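Local coordinates for adenylyl-sulfate kinase 1, chloroplastic (Arabidopsis thaliana, PDB 3UIE), which catalyses the ATP-dependent 3'-phosphorylation of adenosine 5'-phosphosulfate to 3'-phosphoadenylyl sulfate, the activated sulfate of plant metabolism, at residues 80-85 / 102-107; 126-131 / 164-169; 21-26 / 97-102. All blocks are in the same frame, centred on the assembly; numbering follows the deposited sequence.

In the fold
All three interactions lie in the P-loop kinase fold and reach its parallel sheet, whose strand order is 56-60, 99-103, 26-31, 124-129, 171-173. Interactions 1 and 3 use opposite ends of strand 99-103, share Ala102 and have centres about 19 Å apart; their segments alternate along the chain, 21-26, 80-85, 97-102, 102-107. Interaction 2 follows later, on strand 124-129, its centre about 14 Å from that of interaction 1 and about 21 Å from that of interaction 3. Pro107 O and Glu164 N probably form a hydrogen bond between interactions 1 and 2. Interactions 1, at the substrate pocket, and 3 both touch the second subunit; no other protein chain of the assembly touches interaction 2.

Interaction 1: residues 80-85 / 102-107; sequences AENIRR and ASLISP. With ADX (adenosine-5'-phosphosulfate), chain D.
The adenosine-5'-phosphosulfate site of this P-loop kinase is built here from Asn82 of helix 76-95 and from Leu104, Ile105, Ser106 and Pro107 in the loop leaving strand 99-103. No hydrogen bond joins helix and loop directly; both hold the sulfate and phosphate of ADX instead. With CG anti to the backbone N (chi1 -178°), Asn82 extends its amide into the pocket, where ND2 donates to the sulfate oxygen O1B at 2.8 Å and, weakly, to the phosphate oxygen O1A. Asn69 ND2 donates to Asn82 OD1, which fixes the amide with ND2 turned to the ligand. The loop offers two backbone amides: Ile105 N binds the phosphate oxygen O2A at 2.9 Å, and Ser106 N the sulfate oxygen O3B at 2.8 Å. Ile105 CD1 reaches the adenine, 3.4 Å from C2.

Van der Waals contacts set the loop against the helix: the Leu104 CD2 methyl lies 3.6 Å from Asn82 ND2. Behind the loop, Ile83 lays CD1 3.6 Å from Ser106 CA and makes apolar contacts with Leu104 and Pro107. Ser106, probably the residue phosphorylated as the intermediate, as in related enzymes, folds OG back to Leu104 O at 2.9 Å, well above the carbonyl plane; Trp29 NE1 is a further partner. Arg65, Arg79 and Lys142 also bond the ligand.

On the helix surface, Arg84 NE and NH2 take one Glu81 oxygen each, and Arg85 NE shares OE2. Asp111 and Cys115 of helix 109-117 cover Ile83, and strand 26-31 pairs with the strand end through Val30.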
# COMPACT_ATOMS: atom_id res chain seq x y z
N ALA A 80 -0.21 11.31 -14.10
CA ALA A 80 -0.80 10.03 -14.47
C ALA A 80 -0.15 8.86 -13.70
O ALA A 80 -0.85 7.97 -13.20
CB ALA A 80 -0.68 9.81 -15.98
N GLU A 81 1.17 8.87 -13.59
CA GLU A 81 1.89 7.84 -12.84
C GLU A 81 1.56 7.92 -11.35
O GLU A 81 1.39 6.89 -10.69
CB GLU A 81 3.40 7.95 -13.07
CG GLU A 81 4.22 6.91 -12.32
CD GLU A 81 3.96 5.49 -12.79
OE1 GLU A 81 3.16 5.27 -13.73
OE2 GLU A 81 4.58 4.58 -12.19
N ASN A 82 1.47 9.13 -10.83
CA ASN A 82 1.09 9.35 -9.44
C ASN A 82 -0.27 8.69 -9.16
O ASN A 82 -0.42 7.94 -8.20
CB ASN A 82 1.00 10.86 -9.16
CG ASN A 82 0.65 11.18 -7.73
OD1 ASN A 82 1.25 10.65 -6.79
ND2 ASN A 82 -0.33 12.05 -7.54
N ILE A 83 -1.24 8.98 -10.01
CA ILE A 83 -2.60 8.44 -9.87
C ILE A 83 -2.57 6.93 -10.04
O ILE A 83 -3.22 6.19 -9.29
CB ILE A 83 -3.54 9.06 -10.94
CG1 ILE A 83 -3.72 10.57 -10.69
CG2 ILE A 83 -4.89 8.33 -10.98
CD1 ILE A 83 -4.26 11.34 -11.92
N ARG A 84 -1.84 6.47 -11.05
CA ARG A 84 -1.77 5.04 -11.31
C ARG A 84 -1.25 4.28 -10.09
O ARG A 84 -1.85 3.29 -9.67
CB ARG A 84 -0.85 4.75 -12.50
CG ARG A 84 -0.81 3.27 -12.85
CD ARG A 84 0.32 2.94 -13.81
NE ARG A 84 1.64 2.93 -13.18
CZ ARG A 84 2.16 1.90 -12.51
NH1 ARG A 84 1.47 0.78 -12.36
NH2 ARG A 84 3.38 2.00 -11.98
N ARG A 85 -0.14 4.74 -9.52
CA ARG A 85 0.44 4.05 -8.37
C ARG A 85 -0.50 4.10 -7.17
O ARG A 85 -0.67 3.11 -6.47
CB ARG A 85 1.80 4.64 -7.98
CG ARG A 85 2.90 4.43 -8.99
CD ARG A 85 4.21 5.02 -8.44
NE ARG A 85 5.24 5.14 -9.46
CZ ARG A 85 6.39 5.79 -9.27
NH1 ARG A 85 6.65 6.36 -8.09
NH2 ARG A 85 7.28 5.86 -10.25
N ALA A 102 -8.57 7.65 -0.73
CA ALA A 102 -7.53 8.30 -1.51
C ALA A 102 -7.92 9.74 -1.76
O ALA A 102 -9.00 10.02 -2.27
CB ALA A 102 -7.31 7.55 -2.84
N SER A 103 -7.05 10.66 -1.38
CA SER A 103 -7.34 12.09 -1.49
C SER A 103 -6.27 12.78 -2.33
O SER A 103 -5.25 13.18 -1.80
CB SER A 103 -7.39 12.71 -0.09
OG SER A 103 -7.45 14.13 -0.12
N LEU A 104 -6.50 12.87 -3.64
CA LEU A 104 -5.53 13.39 -4.59
C LEU A 104 -6.31 14.27 -5.54
O LEU A 104 -7.46 13.97 -5.84
CB LEU A 104 -4.96 12.24 -5.42
CG LEU A 104 -3.69 11.45 -5.18
CD1 LEU A 104 -3.80 10.57 -3.94
CD2 LEU A 104 -3.44 10.60 -6.41
N ILE A 105 -5.69 15.34 -6.04
CA ILE A 105 -6.35 16.16 -7.06
C ILE A 105 -6.83 15.28 -8.21
O ILE A 105 -7.97 15.41 -8.66
CB ILE A 105 -5.43 17.29 -7.59
CG1 ILE A 105 -5.09 18.26 -6.46
CG2 ILE A 105 -6.11 18.04 -8.75
CD1 ILE A 105 -4.12 19.37 -6.87
N SER A 106 -5.96 14.38 -8.65
CA SER A 106 -6.25 13.41 -9.72
C SER A 106 -7.11 14.00 -10.84
O SER A 106 -8.25 13.60 -11.04
CB SER A 106 -6.89 12.13 -9.15
OG SER A 106 -7.93 12.41 -8.23
N PRO A 107 -6.55 14.98 -11.57
CA PRO A 107 -7.33 15.83 -12.47
C PRO A 107 -7.84 15.14 -13.74
O PRO A 107 -8.80 15.60 -14.31
CB PRO A 107 -6.35 16.95 -12.83
CG PRO A 107 -5.00 16.31 -12.71
CD PRO A 107 -5.12 15.36 -11.55
SB ADX D . -2.11 15.08 -8.60
O1B ADX D . -0.91 14.42 -9.01
O2B ADX D . -2.60 15.92 -9.73
O3B ADX D . -3.18 14.12 -8.26
PA ADX D . -1.63 15.59 -5.92
O1A ADX D . -0.81 14.33 -5.82
O2A ADX D . -2.92 15.50 -5.13
O3A ADX D . -1.85 16.01 -7.44
O5' ADX D . -0.74 16.76 -5.33
C5' ADX D . -1.32 17.99 -5.04
C4' ADX D . -0.63 18.79 -4.06
O4' ADX D . 0.65 19.16 -4.56
C3' ADX D . -1.41 20.04 -3.84
O3' ADX D . -1.72 20.13 -2.48
C2' ADX D . -0.54 21.11 -4.12
O2' ADX D . -0.28 21.71 -2.90
C1' ADX D . 0.75 20.55 -4.60
N9 ADX D . 1.11 21.07 -5.89
C8 ADX D . 2.34 21.52 -6.25
N7 ADX D . 2.32 21.85 -7.55
C5 ADX D . 1.08 21.62 -8.03
C6 ADX D . 0.46 21.77 -9.28
N6 ADX D . 1.22 22.26 -10.39
N1 ADX D . -0.85 21.45 -9.44
C2 ADX D . -1.56 20.97 -8.40
N3 ADX D . -0.99 20.81 -7.18
C4 ADX D . 0.31 21.12 -6.97

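Interaction 2: residues 126-131 / 164-169; sequences EVFMDV and EPPLNC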
# COMPACT_ATOMS: atom_id res chain seq x y z
N GLU A 126 -16.24 6.83 -6.20
CA GLU A 126 -15.65 8.10 -6.62
C GLU A 126 -16.41 9.26 -5.98
O GLU A 126 -17.62 9.40 -6.16
CB GLU A 126 -15.68 8.20 -8.14
CG GLU A 126 -14.86 9.33 -8.73
CD GLU A 126 -14.76 9.22 -10.24
OE1 GLU A 126 -15.56 8.47 -10.83
OE2 GLU A 126 -13.88 9.89 -10.83
N VAL A 127 -15.69 10.09 -5.24
CA VAL A 127 -16.27 11.18 -4.48
C VAL A 127 -15.74 12.50 -5.03
O VAL A 127 -14.54 12.75 -5.00
CB VAL A 127 -15.92 11.05 -2.98
CG1 VAL A 127 -16.45 12.23 -2.19
CG2 VAL A 127 -16.46 9.73 -2.43
N PHE A 128 -16.63 13.34 -5.58
CA PHE A 128 -16.23 14.59 -6.21
C PHE A 128 -16.45 15.74 -5.24
O PHE A 128 -17.58 15.98 -4.80
CB PHE A 128 -17.05 14.82 -7.50
CG PHE A 128 -16.72 16.10 -8.24
CD1 PHE A 128 -15.44 16.62 -8.24
CD2 PHE A 128 -17.71 16.77 -8.95
CE1 PHE A 128 -15.15 17.79 -8.94
CE2 PHE A 128 -17.43 17.94 -9.64
CZ PHE A 128 -16.14 18.46 -9.63
N MET A 129 -15.38 16.46 -4.91
CA MET A 129 -15.51 17.70 -4.17
C MET A 129 -15.89 18.81 -5.16
O MET A 129 -15.03 19.47 -5.75
CB MET A 129 -14.22 18.05 -3.44
CG MET A 129 -13.71 16.94 -2.49
SD MET A 129 -14.99 16.31 -1.37
CE MET A 129 -15.20 17.72 -0.28
N ASP A 130 -17.19 19.00 -5.33
CA ASP A 130 -17.73 19.90 -6.35
C ASP A 130 -17.71 21.35 -5.86
O ASP A 130 -18.75 21.93 -5.60
CB ASP A 130 -19.16 19.46 -6.67
CG ASP A 130 -19.76 20.20 -7.85
OD1 ASP A 130 -19.02 20.90 -8.58
OD2 ASP A 130 -20.99 20.07 -8.05
N VAL A 131 -16.51 21.91 -5.76
CA VAL A 131 -16.31 23.26 -5.28
C VAL A 131 -15.66 24.06 -6.40
O VAL A 131 -14.60 23.70 -6.89
CB VAL A 131 -15.39 23.28 -4.05
CG1 VAL A 131 -15.22 24.70 -3.51
CG2 VAL A 131 -15.94 22.34 -2.97
N GLU A 164 -10.53 17.69 -14.96
CA GLU A 164 -11.66 17.03 -15.62
C GLU A 164 -12.60 16.40 -14.60
O GLU A 164 -12.29 15.35 -14.03
CB GLU A 164 -11.13 15.98 -16.61
CG GLU A 164 -10.20 16.58 -17.66
CD GLU A 164 -9.59 15.55 -18.59
OE1 GLU A 164 -9.47 14.37 -18.19
OE2 GLU A 164 -9.23 15.91 -19.73
N PRO A 165 -13.75 17.04 -14.35
CA PRO A 165 -14.65 16.47 -13.33
C PRO A 165 -15.20 15.09 -13.72
O PRO A 165 -15.31 14.77 -14.90
CB PRO A 165 -15.78 17.50 -13.25
CG PRO A 165 -15.77 18.16 -14.57
CD PRO A 165 -14.32 18.25 -14.95
N PRO A 166 -15.53 14.28 -12.71
CA PRO A 166 -16.13 12.97 -12.97
C PRO A 166 -17.48 13.15 -13.65
O PRO A 166 -18.20 14.08 -13.33
CB PRO A 166 -16.33 12.39 -11.57
CG PRO A 166 -15.36 13.13 -10.71
CD PRO A 166 -15.31 14.52 -11.27
N LEU A 167 -17.80 12.25 -14.57
CA LEU A 167 -19.05 12.32 -15.32
C LEU A 167 -20.13 11.51 -14.64
O LEU A 167 -21.31 11.73 -14.85
CB LEU A 167 -18.84 11.81 -16.74
CG LEU A 167 -17.78 12.55 -17.55
CD1 LEU A 167 -17.70 12.00 -18.95
CD2 LEU A 167 -18.08 14.04 -17.56
N ASN A 168 -19.73 10.55 -13.81
CA ASN A 168 -20.71 9.66 -13.22
C ASN A 168 -20.27 9.15 -11.86
O ASN A 168 -20.19 7.94 -11.63
CB ASN A 168 -20.97 8.47 -14.15
CG ASN A 168 -22.28 7.78 -13.84
OD1 ASN A 168 -23.21 8.40 -13.31
ND2 ASN A 168 -22.36 6.49 -14.14
N CYS A 169 -19.98 10.06 -10.95
CA CYS A 169 -19.40 9.62 -9.67
C CYS A 169 -20.51 9.17 -8.74
O CYS A 169 -21.67 9.54 -8.92
CB CYS A 169 -18.56 10.72 -9.05
SG CYS A 169 -19.47 12.20 -8.64
O HOH W 1 -17.27 8.97 -13.09
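Glu126 and Phe128, on one face of strand 124-129 in the parallel sheet of the P-loop kinase fold, pack against Pro165, Pro166 and Cys169 of the irregular segment that leads into edge strand 171-173. Glu126 can be followed outward atom by atom. Its CB lies 3.9 Å from Cys169 CB, and CG remains beside that same carbon. A chi1 of -168°, which sets CG opposite the backbone N, and an extended chain beyond carry the carboxylate to the ring of Pro166, where CD sits 3.8 Å from Pro166 CB. Of the two oxygens, OE2 rests 3.6 Å from Pro166 CG and is paired in a salt bridge with Arg112. OE1 pairs with Arg116 and also accepts a hydrogen bond from a water at 2.9 Å; that water in turn takes the amide hydrogen of Asn168 N at 3.0 Å. A buried acid is thus matched by two arginines and tied through one water to the turn of the loop. Were this acid an alanine, Arg112 and Arg116 would probably lose their carboxylate, the water its acceptor, and a gap would open beside Pro166.

Two residues along, the Phe128 ring receives a CH-pi contact from the same proline: Pro166 CD stands 3.8 Å from the ring centroid, 17° off the normal. Asp130 CA lies over the opposite face, so the ring is sandwiched, while Pro165 CB touches its far end near CZ. Phe128 also approaches Gly32 of the ATP-binding loop. Cys169 bridges both strand residues, placing SG 3.7 Å from Phe128 CB and its own CB 3.3 Å from the carbonyl oxygen Glu126 O.

Interaction 3: residues 21-26 / 97-102; sequences LDQKGC and GIICIA
Cys26 and Ile99 form a parallel beta bridge where strand 26-31 and strand 99-103, neighbours in the sheet of the P-loop kinase fold, begin side by side. Two backbone bonds from Cys26 straddle Ile99: Cys26 N donates to Ile98 O at 3.1 Å, and Cys26 O accepts from Cys100 N at 2.9 Å. Ile98 O also receives a CA-H...O contact from Gly25 CA at 3.3 Å. On the sheet face that they share, Cys26 SG lies 3.9 Å from Ile99 CG1.

Just before the bridge a side chain takes over from the backbone. Gln23 NE2 donates to Gly97 O at 2.9 Å, arriving in the carbonyl plane on a lone pair, with an N-H...O angle of 153°. Gln23 CG sits between its own backbone N and carbonyl carbon (chi1 63°), and from there the extended chain carries the amide across to Gly97, passing obliquely over the Ile99 side chain. The other end of that amide is fixed by Leu55 N, which meets OE1, so one glutamine links the segment 21-26 both to Gly97 and to the approach to strand 56-60.

Farther out, Gly97 closes helix 76-95 with a Schellman motif, using a positive phi of 95° to turn the chain toward the sheet. Phe93 of that helix covers Ile98 and Cys100, and Ala90 also packs on Cys100. Toward the dimer partner, Leu21 and Ile98 each pack on their counterparts, Leu21 and Ile98 of the second subunit. A CB on Gly25 would crowd Gly97 CA, and one on Gly97 would crowd Leu21 CD1; as glycines they let Gly25 CA come within 3.5 Å of Gly97 C. Separately, Leu21 CD1 lies 3.5 Å from Gly97 O.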
# COMPACT_ATOMS: atom_id res chain seq x y z
N LEU A 21 -12.40 -8.09 10.46
CA LEU A 21 -12.62 -6.65 10.69
C LEU A 21 -14.08 -6.26 10.78
O LEU A 21 -14.39 -5.14 11.16
CB LEU A 21 -11.97 -5.82 9.58
CG LEU A 21 -10.46 -5.94 9.45
CD1 LEU A 21 -9.98 -5.25 8.19
CD2 LEU A 21 -9.81 -5.33 10.67
N ASP A 22 -14.98 -7.16 10.39
CA ASP A 22 -16.40 -6.83 10.23
C ASP A 22 -16.67 -5.60 9.36
O ASP A 22 -17.41 -4.68 9.75
CB ASP A 22 -17.09 -6.69 11.59
CG ASP A 22 -18.62 -6.74 11.48
OD1 ASP A 22 -19.15 -7.25 10.46
OD2 ASP A 22 -19.29 -6.28 12.42
N GLN A 23 -16.06 -5.58 8.18
CA GLN A 23 -16.30 -4.52 7.18
C GLN A 23 -15.84 -5.06 5.84
O GLN A 23 -15.25 -6.14 5.77
CB GLN A 23 -15.50 -3.26 7.50
CG GLN A 23 -13.97 -3.50 7.46
CD GLN A 23 -13.19 -2.31 8.01
OE1 GLN A 23 -13.48 -1.83 9.10
NE2 GLN A 23 -12.19 -1.86 7.27
N LYS A 24 -16.11 -4.30 4.78
CA LYS A 24 -15.66 -4.67 3.44
C LYS A 24 -14.60 -3.71 2.94
O LYS A 24 -14.74 -2.49 3.07
CB LYS A 24 -16.85 -4.72 2.47
CG LYS A 24 -17.80 -5.86 2.80
CD LYS A 24 -18.87 -6.02 1.75
CE LYS A 24 -19.86 -7.10 2.15
NZ LYS A 24 -20.69 -6.69 3.32
N GLY A 25 -13.52 -4.27 2.39
CA GLY A 25 -12.45 -3.47 1.82
C GLY A 25 -13.00 -2.70 0.63
O GLY A 25 -13.82 -3.21 -0.12
N CYS A 26 -12.55 -1.47 0.46
CA CYS A 26 -13.02 -0.68 -0.67
C CYS A 26 -12.11 0.51 -0.85
O CYS A 26 -11.24 0.76 -0.02
CB CYS A 26 -14.48 -0.23 -0.46
SG CYS A 26 -14.78 0.67 1.09
N GLY A 97 -8.84 -5.61 3.24
CA GLY A 97 -10.09 -5.43 3.96
C GLY A 97 -10.30 -4.02 4.51
O GLY A 97 -11.25 -3.77 5.24
N ILE A 98 -9.39 -3.11 4.16
CA ILE A 98 -9.38 -1.75 4.68
C ILE A 98 -10.27 -0.84 3.84
O ILE A 98 -10.35 -1.02 2.63
CB ILE A 98 -7.94 -1.19 4.62
CG1 ILE A 98 -6.97 -2.10 5.38
CG2 ILE A 98 -7.89 0.24 5.13
CD1 ILE A 98 -7.27 -2.19 6.83
N ILE A 99 -10.92 0.13 4.47
CA ILE A 99 -11.60 1.21 3.76
C ILE A 99 -10.53 2.24 3.44
O ILE A 99 -10.09 3.00 4.30
CB ILE A 99 -12.72 1.83 4.61
CG1 ILE A 99 -13.79 0.76 4.90
CG2 ILE A 99 -13.36 3.05 3.90
CD1 ILE A 99 -14.70 1.06 6.08
N CYS A 100 -10.09 2.23 2.19
CA CYS A 100 -8.97 3.07 1.79
C CYS A 100 -9.47 4.37 1.18
O CYS A 100 -10.19 4.35 0.19
CB CYS A 100 -8.10 2.32 0.76
SG CYS A 100 -6.60 3.22 0.31
N ILE A 101 -9.11 5.50 1.80
CA ILE A 101 -9.55 6.80 1.32
C ILE A 101 -8.41 7.47 0.58
O ILE A 101 -7.39 7.79 1.17
CB ILE A 101 -9.96 7.69 2.50
CG1 ILE A 101 -11.04 6.99 3.35
CG2 ILE A 101 -10.45 9.08 1.99
CD1 ILE A 101 -11.21 7.61 4.73
N ALA A 102 -8.57 7.65 -0.73
CA ALA A 102 -7.53 8.30 -1.51
C ALA A 102 -7.92 9.74 -1.76
O ALA A 102 -9.00 10.02 -2.27
CB ALA A 102 -7.31 7.55 -2.84